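Local atomic coordinates of octenoyl-coa reductase/carboxylase (Streptomyces sp., PDB entry 4A0S), a protein that catalyses the NADPH-dependent reductive carboxylation of 2-octenoyl-CoA, supplying an unusual extender unit for polyketide (cinnabaramide) biosynthesis. Residues P248-S253 / D267-R272; R305-V310 / V323-R328; I309-T314 / T331-G336. One frame throughout, in Å; residues are numbered along the deposited sequence.

Interaction 1: P248-S253 / D267-R272; sequences PVAVVS and DLVINR. With NAP (NADP nicotinamide-adenine-dinucleotide phosphate), chain F.
Ser253 and Arg272 meet at the C-terminal ends of two parallel strands, Ser253 CA lying 3.8 Å from Arg272 CG, and together they receive the 2'-phosphate of NADP. Ser253 OG donates to NAP O3X (2.7 Å), while Ser253 N makes a weak, bent bond to O1X. The Arg272 chain bends at its third torsion (75°) and brings one face of the guanidinium to O2X, with NH2 at 3.4 Å. A water in the guanidinium plane, at its edge, accepts from Arg272 NH2 (2.9 Å) and donates to both O2X and Val251 O, so arginine, phosphate and strand are joined through it.

Behind this first shell stands a regular parallel ladder. Ala250 N bonds to Leu268 O, Ile270 N to Ala250 O in an almost straight line (2.6 Å, 172°), Val252 N to Ile270 O, and Arg272 N to Val252 O, which ties the arginine backbone to the residue preceding Ser253. Val252 CG2 packs on Val269 CG1 (3.7 Å) beneath helix 255-263, and Val249 CG1 on Ile270 CD1 (3.8 Å), where helix 285-303 covers the isoleucine. Asn271 OD1 caps the following helix at Ala273 N.

This is the beta-alpha-beta arrangement of a Rossmann domain. A hydroxyl and a guanidinium gathered round the phosphate, with Lys257 NZ also hydrogen-bonded to NADP, are consistent with a pocket made for NADP rather than NAD.

Interaction 2: R305-V310 / V323-R328; sequences REPDIV and VIVARR
Asp308 and Arg327 pair where helix 316-325, the crossover of a beta-alpha-beta unit in the Rossmann domain, ends beside the start of strand 309-312. The charged contacts form a chain of three residues. Arg327 NE donates to Asp308 OD1 (2.6 Å) on the anti lone pair in a short, bent bond; the oxygen lies close to the guanidinium plane, yet the carboxylate itself is turned 65° from it. Arg305 NH2 takes the syn lone pair of Asp308 OD2 (2.7 Å), which also accepts from Ile223 N. With an arginine on each oxygen, the carboxylate is probably stabilised as an anion. Arg327 reaches it with CG set between backbone N and carbonyl carbon (chi1 73°) and the chain extended to NE, while NH1 bonds to Arg328 O and fixes the turn of the group. Replacing Arg327 by an alanine is likely to leave Asp308 OD1 without its charged mate and Arg328 O without the NH1 bond.

Among backbone atoms, Arg327 N bonds to Pro307 O at 2.7 Å in a virtually straight line (179°).

Apolar packing completes the contact. Val325 CG1 touches both Val310 CG2 (3.6 Å) and Pro307 CG (3.8 Å), the latter pair of side chains crossing at about a right angle. Ala326 CB meets the same Val310 methyl, and helix 285-303 covers Val325 and Pro307. A water donates to Glu306 OE2 (3.2 Å) and, weakly, to Ala326 O, which also accepts from Lys355 NZ.

Interaction 3: I309-T314 / T331-G336; sequences IVFEHT and TVVTCG. With NAP (NADP nicotinamide-adenine-dinucleotide phosphate), chain F.
Glu312 leaves its strand beside Thr334, and its side chain first packs along strand 331-334. CB lies 3.4 Å from Val333 O and against Thr334 CB. CG meets Val332 CG1 (3.6 Å), the two side chains lying side by side and pointing the same way. The chain then bends at its second torsion (-77°), carrying the carboxylate toward its own strand's end. There OE1 accepts from Gly315 N, weakly from His313 N, and from a water (2.7 Å) that also donates to Gly336 O and accepts from Thr334 OG1, itself also hydrogen-bonded to Asn347 ND2 of a second subunit; OE2 is bonded to the hydroxyls of Thr318 and Ser322 on helix 316-325.

The backbone ladder runs Val310 N to Thr331 O, Val333 N to Val310 O and Glu312 N to Val333 O, then weakens at Cys335 N to Glu312 O (3.4 Å). On the other face Ile309 CG2 meets Val333 CG1 (3.7 Å). His313 CB touches Cys335 SG, and ND1 approaches NAP C5D (3.5 Å), while NE2 is bonded to Trp227 O.

Where strand pairing gives out, a carboxylate and a water take over, joining the two loops that line the NADP pocket.

Overall arrangement
From the N terminus, interaction 1 comes first: strand 247-252 runs out, helix 255-263 crosses over, and strand 269-271 closes the loop at the edge of the parallel sheet. After helix 285-303 the chain enters strand 309-312, separated from 247-252 by strand 223-226. Interactions 2 and 3 both start here, sharing Ile309 and Val310. Interaction 2 closes first, at the end of helix 316-325, and interaction 3 closes later, when strand 331-334 joins the sheet, so that the two loops overlap in a staggered way; a probable hydrogen bond from Thr331 N to Asp308 O links them. Interactions 1 and 3 both touch NADP and meet where Arg272 NH2 packs on Thr314 CG2 (3.7 Å).

Interaction 1: P248-S253 / D267-R272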
loop_
_atom_site.group_PDB
_atom_site.type_symbol
_atom_site.label_atom_id
_atom_site.label_comp_id
_atom_site.label_asym_id
_atom_site.label_seq_id
_atom_site.Cartn_x
_atom_site.Cartn_y
_atom_site.Cartn_z
ATOM N N PRO A 248 -6.431 -22.408 -0.917
ATOM C CA PRO A 248 -5.932 -22.599 -2.270
ATOM C C PRO A 248 -6.902 -23.442 -3.061
ATOM O O PRO A 248 -7.485 -24.379 -2.521
ATOM C CB PRO A 248 -4.627 -23.355 -2.048
ATOM C CG PRO A 248 -4.894 -24.192 -0.832
ATOM C CD PRO A 248 -5.849 -23.379 0.035
ATOM N N VAL A 249 -7.118 -23.094 -4.320
ATOM C CA VAL A 249 -7.804 -24.008 -5.205
ATOM C C VAL A 249 -6.838 -24.361 -6.326
ATOM O O VAL A 249 -6.437 -23.515 -7.118
ATOM C CB VAL A 249 -9.147 -23.460 -5.723
ATOM C CG1 VAL A 249 -9.847 -24.503 -6.555
ATOM C CG2 VAL A 249 -10.041 -23.075 -4.559
ATOM N N ALA A 250 -6.440 -25.625 -6.349
ATOM C CA ALA A 250 -5.465 -26.083 -7.299
ATOM C C ALA A 250 -6.160 -26.366 -8.605
ATOM O O ALA A 250 -7.209 -26.997 -8.624
ATOM C CB ALA A 250 -4.781 -27.339 -6.777
ATOM N N VAL A 251 -5.571 -25.902 -9.700
ATOM C CA VAL A 251 -5.980 -26.357 -11.011
ATOM C C VAL A 251 -4.877 -27.245 -11.532
ATOM O O VAL A 251 -3.728 -26.819 -11.656
ATOM C CB VAL A 251 -6.263 -25.212 -11.986
ATOM C CG1 VAL A 251 -6.898 -25.762 -13.264
ATOM C CG2 VAL A 251 -7.155 -24.187 -11.336
ATOM N N VAL A 252 -5.228 -28.498 -11.806
ATOM C CA VAL A 252 -4.269 -29.458 -12.330
ATOM C C VAL A 252 -4.856 -30.109 -13.577
ATOM O O VAL A 252 -6.071 -30.072 -13.796
ATOM C CB VAL A 252 -3.919 -30.563 -11.296
ATOM C CG1 VAL A 252 -3.200 -29.974 -10.088
ATOM C CG2 VAL A 252 -5.161 -31.350 -10.881
ATOM N N SER A 253 -4.000 -30.700 -14.398
ATOM C CA SER A 253 -4.476 -31.303 -15.639
ATOM C C SER A 253 -4.603 -32.814 -15.544
ATOM O O SER A 253 -5.050 -33.445 -16.494
ATOM C CB SER A 253 -3.584 -30.903 -16.815
ATOM O OG SER A 253 -2.296 -31.458 -16.670
ATOM N N ASP A 267 -6.856 -29.392 -0.753
ATOM C CA ASP A 267 -7.939 -30.348 -0.936
ATOM C C ASP A 267 -9.032 -29.846 -1.862
ATOM O O ASP A 267 -9.950 -30.603 -2.204
ATOM C CB ASP A 267 -8.531 -30.795 0.401
ATOM C CG ASP A 267 -9.421 -29.761 1.006
ATOM O OD1 ASP A 267 -8.928 -28.646 1.260
ATOM O OD2 ASP A 267 -10.620 -30.071 1.226
ATOM N N LEU A 268 -8.935 -28.583 -2.261
ATOM C CA LEU A 268 -9.807 -28.051 -3.292
ATOM C C LEU A 268 -9.051 -28.081 -4.594
ATOM O O LEU A 268 -8.059 -27.368 -4.786
ATOM C CB LEU A 268 -10.269 -26.634 -2.974
ATOM C CG LEU A 268 -10.983 -26.480 -1.631
ATOM C CD1 LEU A 268 -11.363 -25.028 -1.465
ATOM C CD2 LEU A 268 -12.203 -27.404 -1.511
ATOM N N VAL A 269 -9.510 -28.956 -5.472
ATOM C CA VAL A 269 -8.811 -29.220 -6.696
ATOM C C VAL A 269 -9.782 -29.188 -7.846
ATOM O O VAL A 269 -10.885 -29.741 -7.770
ATOM C CB VAL A 269 -8.112 -30.589 -6.644
ATOM C CG1 VAL A 269 -7.255 -30.784 -7.871
ATOM C CG2 VAL A 269 -7.287 -30.686 -5.373
ATOM N N ILE A 270 -9.365 -28.499 -8.899
ATOM C CA ILE A 270 -10.109 -28.454 -10.147
ATOM C C ILE A 270 -9.247 -29.118 -11.210
ATOM O O ILE A 270 -8.135 -28.670 -11.474
ATOM C CB ILE A 270 -10.453 -26.996 -10.572
ATOM C CG1 ILE A 270 -11.448 -26.355 -9.602
ATOM C CG2 ILE A 270 -11.010 -26.952 -11.982
ATOM C CD1 ILE A 270 -11.668 -24.847 -9.835
ATOM N N ASN A 271 -9.743 -30.198 -11.805
ATOM C CA ASN A 271 -9.058 -30.749 -12.958
ATOM C C ASN A 271 -9.479 -29.930 -14.175
ATOM O O ASN A 271 -10.666 -29.759 -14.426
ATOM C CB ASN A 271 -9.375 -32.233 -13.144
ATOM C CG ASN A 271 -8.487 -32.882 -14.183
ATOM O OD1 ASN A 271 -8.428 -32.434 -15.336
ATOM N ND2 ASN A 271 -7.765 -33.935 -13.779
ATOM N N ARG A 272 -8.517 -29.414 -14.932
ATOM C CA ARG A 272 -8.876 -28.547 -16.050
ATOM C C ARG A 272 -9.588 -29.239 -17.223
ATOM O O ARG A 272 -10.122 -28.569 -18.092
ATOM C CB ARG A 272 -7.692 -27.698 -16.511
ATOM C CG ARG A 272 -6.566 -28.478 -17.161
ATOM C CD ARG A 272 -5.829 -27.592 -18.147
ATOM N NE ARG A 272 -4.978 -26.627 -17.472
ATOM C CZ ARG A 272 -4.242 -25.707 -18.092
ATOM N NH1 ARG A 272 -4.251 -25.620 -19.419
ATOM N NH2 ARG A 272 -3.482 -24.879 -17.383
HETATM P PA NAP F . 6.746 -26.693 -13.593
HETATM O O1A NAP F . 7.361 -27.282 -12.269
HETATM O O2A NAP F . 6.939 -27.500 -14.842
HETATM O O5B NAP F . 5.238 -26.546 -13.326
HETATM C C5B NAP F . 4.472 -25.900 -14.323
HETATM C C4B NAP F . 3.049 -26.414 -14.177
HETATM O O4B NAP F . 2.283 -25.710 -15.165
HETATM C C3B NAP F . 2.913 -27.922 -14.480
HETATM O O3B NAP F . 2.555 -28.530 -13.256
HETATM C C2B NAP F . 1.691 -28.019 -15.380
HETATM O O2B NAP F . 0.481 -28.132 -14.633
HETATM C C1B NAP F . 1.658 -26.711 -16.087
HETATM N N9A NAP F . 2.527 -26.813 -17.286
HETATM C C8A NAP F . 3.647 -27.532 -17.467
HETATM N N7A NAP F . 4.149 -27.311 -18.689
HETATM C C5A NAP F . 3.330 -26.445 -19.267
HETATM C C6A NAP F . 3.318 -25.877 -20.517
HETATM N N6A NAP F . 4.294 -26.155 -21.379
HETATM N N1A NAP F . 2.343 -25.031 -20.810
HETATM C C2A NAP F . 1.394 -24.727 -19.929
HETATM N N3A NAP F . 1.351 -25.268 -18.731
HETATM C C4A NAP F . 2.316 -26.126 -18.387
HETATM O O3 NAP F . 7.301 -25.214 -13.859
HETATM P PN NAP F . 7.320 -24.060 -12.740
HETATM O O1N NAP F . 8.761 -24.208 -12.138
HETATM O O2N NAP F . 6.141 -24.089 -11.801
HETATM O O5D NAP F . 7.308 -22.811 -13.733
HETATM C C5D NAP F . 6.069 -22.574 -14.394
HETATM C C4D NAP F . 6.295 -21.346 -15.229
HETATM O O4D NAP F . 6.698 -20.284 -14.295
HETATM C C3D NAP F . 7.459 -21.488 -16.211
HETATM O O3D NAP F . 6.983 -20.795 -17.384
HETATM C C2D NAP F . 8.599 -20.742 -15.551
HETATM O O2D NAP F . 9.522 -20.204 -16.527
HETATM C C1D NAP F . 7.800 -19.599 -14.956
HETATM N N1N NAP F . 8.515 -19.172 -13.776
HETATM C C2N NAP F . 8.744 -17.820 -13.643
HETATM C C3N NAP F . 9.413 -17.436 -12.515
HETATM C C7N NAP F . 9.670 -15.986 -12.381
HETATM O O7N NAP F . 9.209 -15.163 -13.179
HETATM N N7N NAP F . 10.458 -15.709 -11.377
HETATM C C4N NAP F . 9.844 -18.347 -11.546
HETATM C C5N NAP F . 9.608 -19.706 -11.661
HETATM C C6N NAP F . 8.926 -20.121 -12.793
HETATM P P2B NAP F . -0.793 -28.650 -15.469
HETATM O O1X NAP F . -1.698 -29.052 -14.175
HETATM O O2X NAP F . -1.478 -27.438 -16.280
HETATM O O3X NAP F . -0.199 -29.783 -16.270
HETATM O O HOH W 1 -7.461 -26.215 -0.480
HETATM O O HOH W 2 -3.322 -25.883 -14.647
HETATM O O HOH W 3 -7.267 -35.413 -16.122
#

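Interaction 2: R305-V310 / V323-R328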
loop_
_atom_site.group_PDB
_atom_site.type_symbol
_atom_site.label_atom_id
_atom_site.label_comp_id
_atom_site.label_asym_id
_atom_site.label_seq_id
_atom_site.Cartn_x
_atom_site.Cartn_y
_atom_site.Cartn_z
ATOM N N ARG A 305 -16.307 -18.619 -2.716
ATOM C CA ARG A 305 -16.298 -17.365 -3.465
ATOM C C ARG A 305 -15.419 -17.480 -4.690
ATOM O O ARG A 305 -14.631 -18.404 -4.807
ATOM C CB ARG A 305 -15.749 -16.212 -2.604
ATOM C CG ARG A 305 -16.436 -16.024 -1.273
ATOM C CD ARG A 305 -15.900 -14.796 -0.539
ATOM N NE ARG A 305 -14.441 -14.703 -0.558
ATOM C CZ ARG A 305 -13.645 -15.145 0.407
ATOM N NH1 ARG A 305 -14.145 -15.749 1.472
ATOM N NH2 ARG A 305 -12.333 -15.002 0.291
ATOM N N GLU A 306 -15.536 -16.510 -5.584
ATOM C CA GLU A 306 -14.553 -16.329 -6.639
ATOM C C GLU A 306 -13.168 -16.145 -6.044
ATOM O O GLU A 306 -13.019 -15.625 -4.940
ATOM C CB GLU A 306 -14.893 -15.121 -7.496
ATOM C CG GLU A 306 -16.138 -15.302 -8.339
ATOM C CD GLU A 306 -16.674 -13.964 -8.832
ATOM O OE1 GLU A 306 -16.940 -13.065 -7.990
ATOM O OE2 GLU A 306 -16.809 -13.804 -10.055
ATOM N N PRO A 307 -12.139 -16.584 -6.772
ATOM C CA PRO A 307 -10.826 -16.403 -6.189
ATOM C C PRO A 307 -10.486 -14.928 -5.998
ATOM O O PRO A 307 -10.885 -14.092 -6.791
ATOM C CB PRO A 307 -9.897 -17.048 -7.216
ATOM C CG PRO A 307 -10.647 -17.070 -8.467
ATOM C CD PRO A 307 -12.078 -17.278 -8.064
ATOM N N ASP A 308 -9.772 -14.640 -4.925
ATOM C CA ASP A 308 -9.316 -13.301 -4.611
ATOM C C ASP A 308 -8.042 -13.046 -5.378
ATOM O O ASP A 308 -7.779 -11.934 -5.823
ATOM C CB ASP A 308 -9.058 -13.233 -3.115
ATOM C CG ASP A 308 -10.338 -13.385 -2.329
ATOM O OD1 ASP A 308 -11.199 -12.502 -2.492
ATOM O OD2 ASP A 308 -10.512 -14.401 -1.617
ATOM N N ILE A 309 -7.248 -14.103 -5.514
ATOM C CA ILE A 309 -5.991 -14.026 -6.240
ATOM C C ILE A 309 -5.946 -15.221 -7.161
ATOM O O ILE A 309 -6.243 -16.342 -6.744
ATOM C CB ILE A 309 -4.771 -14.069 -5.300
ATOM C CG1 ILE A 309 -4.763 -12.878 -4.337
ATOM C CG2 ILE A 309 -3.444 -14.095 -6.096
ATOM C CD1 ILE A 309 -3.897 -13.141 -3.116
ATOM N N VAL A 310 -5.579 -14.970 -8.409
ATOM C CA VAL A 310 -5.322 -16.035 -9.337
ATOM C C VAL A 310 -3.829 -16.042 -9.553
ATOM O O VAL A 310 -3.225 -15.036 -9.926
ATOM C CB VAL A 310 -6.036 -15.830 -10.669
ATOM C CG1 VAL A 310 -5.743 -16.983 -11.592
ATOM C CG2 VAL A 310 -7.527 -15.661 -10.430
ATOM N N VAL A 323 -8.311 -13.730 -15.725
ATOM C CA VAL A 323 -8.930 -12.409 -15.665
ATOM C C VAL A 323 -10.426 -12.501 -15.364
ATOM O O VAL A 323 -10.961 -11.727 -14.571
ATOM C CB VAL A 323 -8.693 -11.596 -16.967
ATOM C CG1 VAL A 323 -9.505 -10.333 -16.950
ATOM C CG2 VAL A 323 -7.242 -11.234 -17.082
ATOM N N ILE A 324 -11.095 -13.462 -15.974
ATOM C CA ILE A 324 -12.541 -13.570 -15.795
ATOM C C ILE A 324 -12.894 -14.065 -14.400
ATOM O O ILE A 324 -13.791 -13.526 -13.741
ATOM C CB ILE A 324 -13.167 -14.480 -16.869
ATOM C CG1 ILE A 324 -13.064 -13.785 -18.234
ATOM C CG2 ILE A 324 -14.641 -14.783 -16.519
ATOM C CD1 ILE A 324 -13.241 -14.708 -19.396
ATOM N N VAL A 325 -12.150 -15.070 -13.949
ATOM C CA VAL A 325 -12.471 -15.792 -12.724
ATOM C C VAL A 325 -12.212 -15.000 -11.442
ATOM O O VAL A 325 -12.913 -15.175 -10.461
ATOM C CB VAL A 325 -11.749 -17.145 -12.696
ATOM C CG1 VAL A 325 -10.282 -16.983 -12.290
ATOM C CG2 VAL A 325 -12.460 -18.105 -11.815
ATOM N N ALA A 326 -11.219 -14.121 -11.460
ATOM C CA ALA A 326 -10.887 -13.366 -10.266
ATOM C C ALA A 326 -12.085 -12.542 -9.808
ATOM O O ALA A 326 -12.796 -11.986 -10.626
ATOM C CB ALA A 326 -9.678 -12.495 -10.515
ATOM N N ARG A 327 -12.331 -12.503 -8.500
ATOM C CA ARG A 327 -13.378 -11.640 -7.950
ATOM C C ARG A 327 -13.214 -10.199 -8.404
ATOM O O ARG A 327 -12.145 -9.799 -8.863
ATOM C CB ARG A 327 -13.359 -11.667 -6.424
ATOM C CG ARG A 327 -12.177 -10.913 -5.797
ATOM C CD ARG A 327 -12.531 -10.581 -4.373
ATOM N NE ARG A 327 -11.384 -10.174 -3.574
ATOM C CZ ARG A 327 -10.934 -8.929 -3.453
ATOM N NH1 ARG A 327 -11.487 -7.916 -4.116
ATOM N NH2 ARG A 327 -9.902 -8.698 -2.659
ATOM N N ARG A 328 -14.294 -9.426 -8.273
ATOM C CA ARG A 328 -14.230 -7.983 -8.369
ATOM C C ARG A 328 -13.137 -7.524 -7.451
ATOM O O ARG A 328 -13.115 -7.900 -6.272
ATOM C CB ARG A 328 -15.508 -7.362 -7.833
ATOM C CG ARG A 328 -16.523 -7.029 -8.837
ATOM C CD ARG A 328 -17.686 -6.309 -8.158
ATOM N NE ARG A 328 -17.545 -4.849 -8.121
ATOM C CZ ARG A 328 -17.793 -4.039 -9.151
ATOM N NH1 ARG A 328 -18.153 -4.549 -10.330
ATOM N NH2 ARG A 328 -17.672 -2.726 -9.008
HETATM O O HOH W 4 -16.046 -10.803 -10.879
#

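Interaction 3: I309-T314 / T331-G336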
loop_
_atom_site.group_PDB
_atom_site.type_symbol
_atom_site.label_atom_id
_atom_site.label_comp_id
_atom_site.label_asym_id
_atom_site.label_seq_id
_atom_site.Cartn_x
_atom_site.Cartn_y
_atom_site.Cartn_z
ATOM N N ILE A 309 -7.248 -14.103 -5.514
ATOM C CA ILE A 309 -5.991 -14.026 -6.240
ATOM C C ILE A 309 -5.946 -15.221 -7.161
ATOM O O ILE A 309 -6.243 -16.342 -6.744
ATOM C CB ILE A 309 -4.771 -14.069 -5.300
ATOM C CG1 ILE A 309 -4.763 -12.878 -4.337
ATOM C CG2 ILE A 309 -3.444 -14.095 -6.096
ATOM C CD1 ILE A 309 -3.897 -13.141 -3.116
ATOM N N VAL A 310 -5.579 -14.970 -8.409
ATOM C CA VAL A 310 -5.322 -16.035 -9.337
ATOM C C VAL A 310 -3.829 -16.042 -9.553
ATOM O O VAL A 310 -3.225 -15.036 -9.926
ATOM C CB VAL A 310 -6.036 -15.830 -10.669
ATOM C CG1 VAL A 310 -5.743 -16.983 -11.592
ATOM C CG2 VAL A 310 -7.527 -15.661 -10.430
ATOM N N PHE A 311 -3.254 -17.206 -9.325
ATOM C CA PHE A 311 -1.827 -17.414 -9.404
ATOM C C PHE A 311 -1.551 -17.949 -10.799
ATOM O O PHE A 311 -1.841 -19.105 -11.115
ATOM C CB PHE A 311 -1.423 -18.406 -8.320
ATOM C CG PHE A 311 0.054 -18.625 -8.201
ATOM C CD1 PHE A 311 0.681 -19.622 -8.934
ATOM C CD2 PHE A 311 0.808 -17.856 -7.330
ATOM C CE1 PHE A 311 2.058 -19.836 -8.820
ATOM C CE2 PHE A 311 2.173 -18.069 -7.190
ATOM C CZ PHE A 311 2.802 -19.058 -7.952
ATOM N N GLU A 312 -1.052 -17.059 -11.652
ATOM C CA GLU A 312 -0.785 -17.361 -13.040
ATOM C C GLU A 312 0.666 -17.655 -13.353
ATOM O O GLU A 312 1.576 -17.184 -12.679
ATOM C CB GLU A 312 -1.240 -16.198 -13.913
ATOM C CG GLU A 312 -2.572 -16.416 -14.508
ATOM C CD GLU A 312 -2.515 -17.365 -15.684
ATOM O OE1 GLU A 312 -1.408 -17.675 -16.147
ATOM O OE2 GLU A 312 -3.581 -17.777 -16.153
ATOM N N HIS A 313 0.869 -18.436 -14.405
ATOM C CA HIS A 313 2.194 -18.690 -14.955
ATOM C C HIS A 313 2.038 -19.629 -16.140
ATOM O O HIS A 313 2.940 -19.779 -16.944
ATOM C CB HIS A 313 3.099 -19.319 -13.918
ATOM C CG HIS A 313 2.525 -20.547 -13.298
ATOM N ND1 HIS A 313 2.746 -21.812 -13.804
ATOM C CD2 HIS A 313 1.748 -20.708 -12.201
ATOM C CE1 HIS A 313 2.130 -22.698 -13.040
ATOM N NE2 HIS A 313 1.516 -22.052 -12.065
ATOM N N THR A 314 0.865 -20.250 -16.223
ATOM C CA THR A 314 0.557 -21.192 -17.284
ATOM C C THR A 314 0.412 -20.471 -18.601
ATOM O O THR A 314 0.658 -21.060 -19.639
ATOM C CB THR A 314 -0.718 -21.978 -16.989
ATOM O OG1 THR A 314 -1.609 -21.172 -16.205
ATOM C CG2 THR A 314 -0.369 -23.235 -16.221
ATOM N N THR A 331 -6.923 -10.002 -8.013
ATOM C CA THR A 331 -5.608 -9.838 -8.600
ATOM C C THR A 331 -5.211 -11.117 -9.304
ATOM O O THR A 331 -5.267 -12.192 -8.727
ATOM C CB THR A 331 -4.578 -9.505 -7.517
ATOM O OG1 THR A 331 -4.944 -8.267 -6.892
ATOM C CG2 THR A 331 -3.173 -9.371 -8.125
ATOM N N VAL A 332 -4.883 -10.986 -10.579
ATOM C CA VAL A 332 -4.201 -12.028 -11.287
ATOM C C VAL A 332 -2.724 -11.670 -11.136
ATOM O O VAL A 332 -2.298 -10.606 -11.567
ATOM C CB VAL A 332 -4.580 -12.048 -12.772
ATOM C CG1 VAL A 332 -3.780 -13.127 -13.489
ATOM C CG2 VAL A 332 -6.068 -12.260 -12.941
ATOM N N VAL A 333 -1.967 -12.533 -10.489
ATOM C CA VAL A 333 -0.542 -12.311 -10.365
ATOM C C VAL A 333 0.133 -13.329 -11.257
ATOM O O VAL A 333 -0.167 -14.518 -11.182
ATOM C CB VAL A 333 -0.052 -12.354 -8.892
ATOM C CG1 VAL A 333 -0.374 -13.707 -8.206
ATOM C CG2 VAL A 333 1.435 -12.000 -8.796
ATOM N N THR A 334 1.012 -12.851 -12.134
ATOM C CA THR A 334 1.614 -13.723 -13.131
ATOM C C THR A 334 3.121 -13.580 -13.158
ATOM O O THR A 334 3.645 -12.461 -13.077
ATOM C CB THR A 334 1.076 -13.430 -14.552
ATOM O OG1 THR A 334 1.756 -14.269 -15.495
ATOM C CG2 THR A 334 1.277 -11.955 -14.926
ATOM N N CYS A 335 3.806 -14.710 -13.288
ATOM C CA CYS A 335 5.266 -14.701 -13.378
ATOM C C CYS A 335 5.748 -15.506 -14.559
ATOM O O CYS A 335 6.936 -15.824 -14.671
ATOM C CB CYS A 335 5.874 -15.300 -12.113
ATOM S SG CYS A 335 5.534 -17.066 -11.900
ATOM N N GLY A 336 4.839 -15.825 -15.467
ATOM C CA GLY A 336 5.235 -16.707 -16.543
ATOM C C GLY A 336 4.128 -16.909 -17.530
ATOM O O GLY A 336 3.017 -16.430 -17.345
HETATM P PA NAP F . 6.746 -26.693 -13.593
HETATM O O1A NAP F . 7.361 -27.282 -12.269
HETATM O O2A NAP F . 6.939 -27.500 -14.842
HETATM O O5B NAP F . 5.238 -26.546 -13.326
HETATM C C5B NAP F . 4.472 -25.900 -14.323
HETATM C C4B NAP F . 3.049 -26.414 -14.177
HETATM O O4B NAP F . 2.283 -25.710 -15.165
HETATM C C3B NAP F . 2.913 -27.922 -14.480
HETATM O O3B NAP F . 2.555 -28.530 -13.256
HETATM C C2B NAP F . 1.691 -28.019 -15.380
HETATM O O2B NAP F . 0.481 -28.132 -14.633
HETATM C C1B NAP F . 1.658 -26.711 -16.087
HETATM N N9A NAP F . 2.527 -26.813 -17.286
HETATM C C8A NAP F . 3.647 -27.532 -17.467
HETATM N N7A NAP F . 4.149 -27.311 -18.689
HETATM C C5A NAP F . 3.330 -26.445 -19.267
HETATM C C6A NAP F . 3.318 -25.877 -20.517
HETATM N N6A NAP F . 4.294 -26.155 -21.379
HETATM N N1A NAP F . 2.343 -25.031 -20.810
HETATM C C2A NAP F . 1.394 -24.727 -19.929
HETATM N N3A NAP F . 1.351 -25.268 -18.731
HETATM C C4A NAP F . 2.316 -26.126 -18.387
HETATM O O3 NAP F . 7.301 -25.214 -13.859
HETATM P PN NAP F . 7.320 -24.060 -12.740
HETATM O O1N NAP F . 8.761 -24.208 -12.138
HETATM O O2N NAP F . 6.141 -24.089 -11.801
HETATM O O5D NAP F . 7.308 -22.811 -13.733
HETATM C C5D NAP F . 6.069 -22.574 -14.394
HETATM C C4D NAP F . 6.295 -21.346 -15.229
HETATM O O4D NAP F . 6.698 -20.284 -14.295
HETATM C C3D NAP F . 7.459 -21.488 -16.211
HETATM O O3D NAP F . 6.983 -20.795 -17.384
HETATM C C2D NAP F . 8.599 -20.742 -15.551
HETATM O O2D NAP F . 9.522 -20.204 -16.527
HETATM C C1D NAP F . 7.800 -19.599 -14.956
HETATM N N1N NAP F . 8.515 -19.172 -13.776
HETATM C C2N NAP F . 8.744 -17.820 -13.643
HETATM C C3N NAP F . 9.413 -17.436 -12.515
HETATM C C7N NAP F . 9.670 -15.986 -12.381
HETATM O O7N NAP F . 9.209 -15.163 -13.179
HETATM N N7N NAP F . 10.458 -15.709 -11.377
HETATM C C4N NAP F . 9.844 -18.347 -11.546
HETATM C C5N NAP F . 9.608 -19.706 -11.661
HETATM C C6N NAP F . 8.926 -20.121 -12.793
HETATM P P2B NAP F . -0.793 -28.650 -15.469
HETATM O O1X NAP F . -1.698 -29.052 -14.175
HETATM O O2X NAP F . -1.478 -27.438 -16.280
HETATM O O3X NAP F . -0.199 -29.783 -16.270
HETATM O O HOH W 5 0.500 -15.875 -16.948
#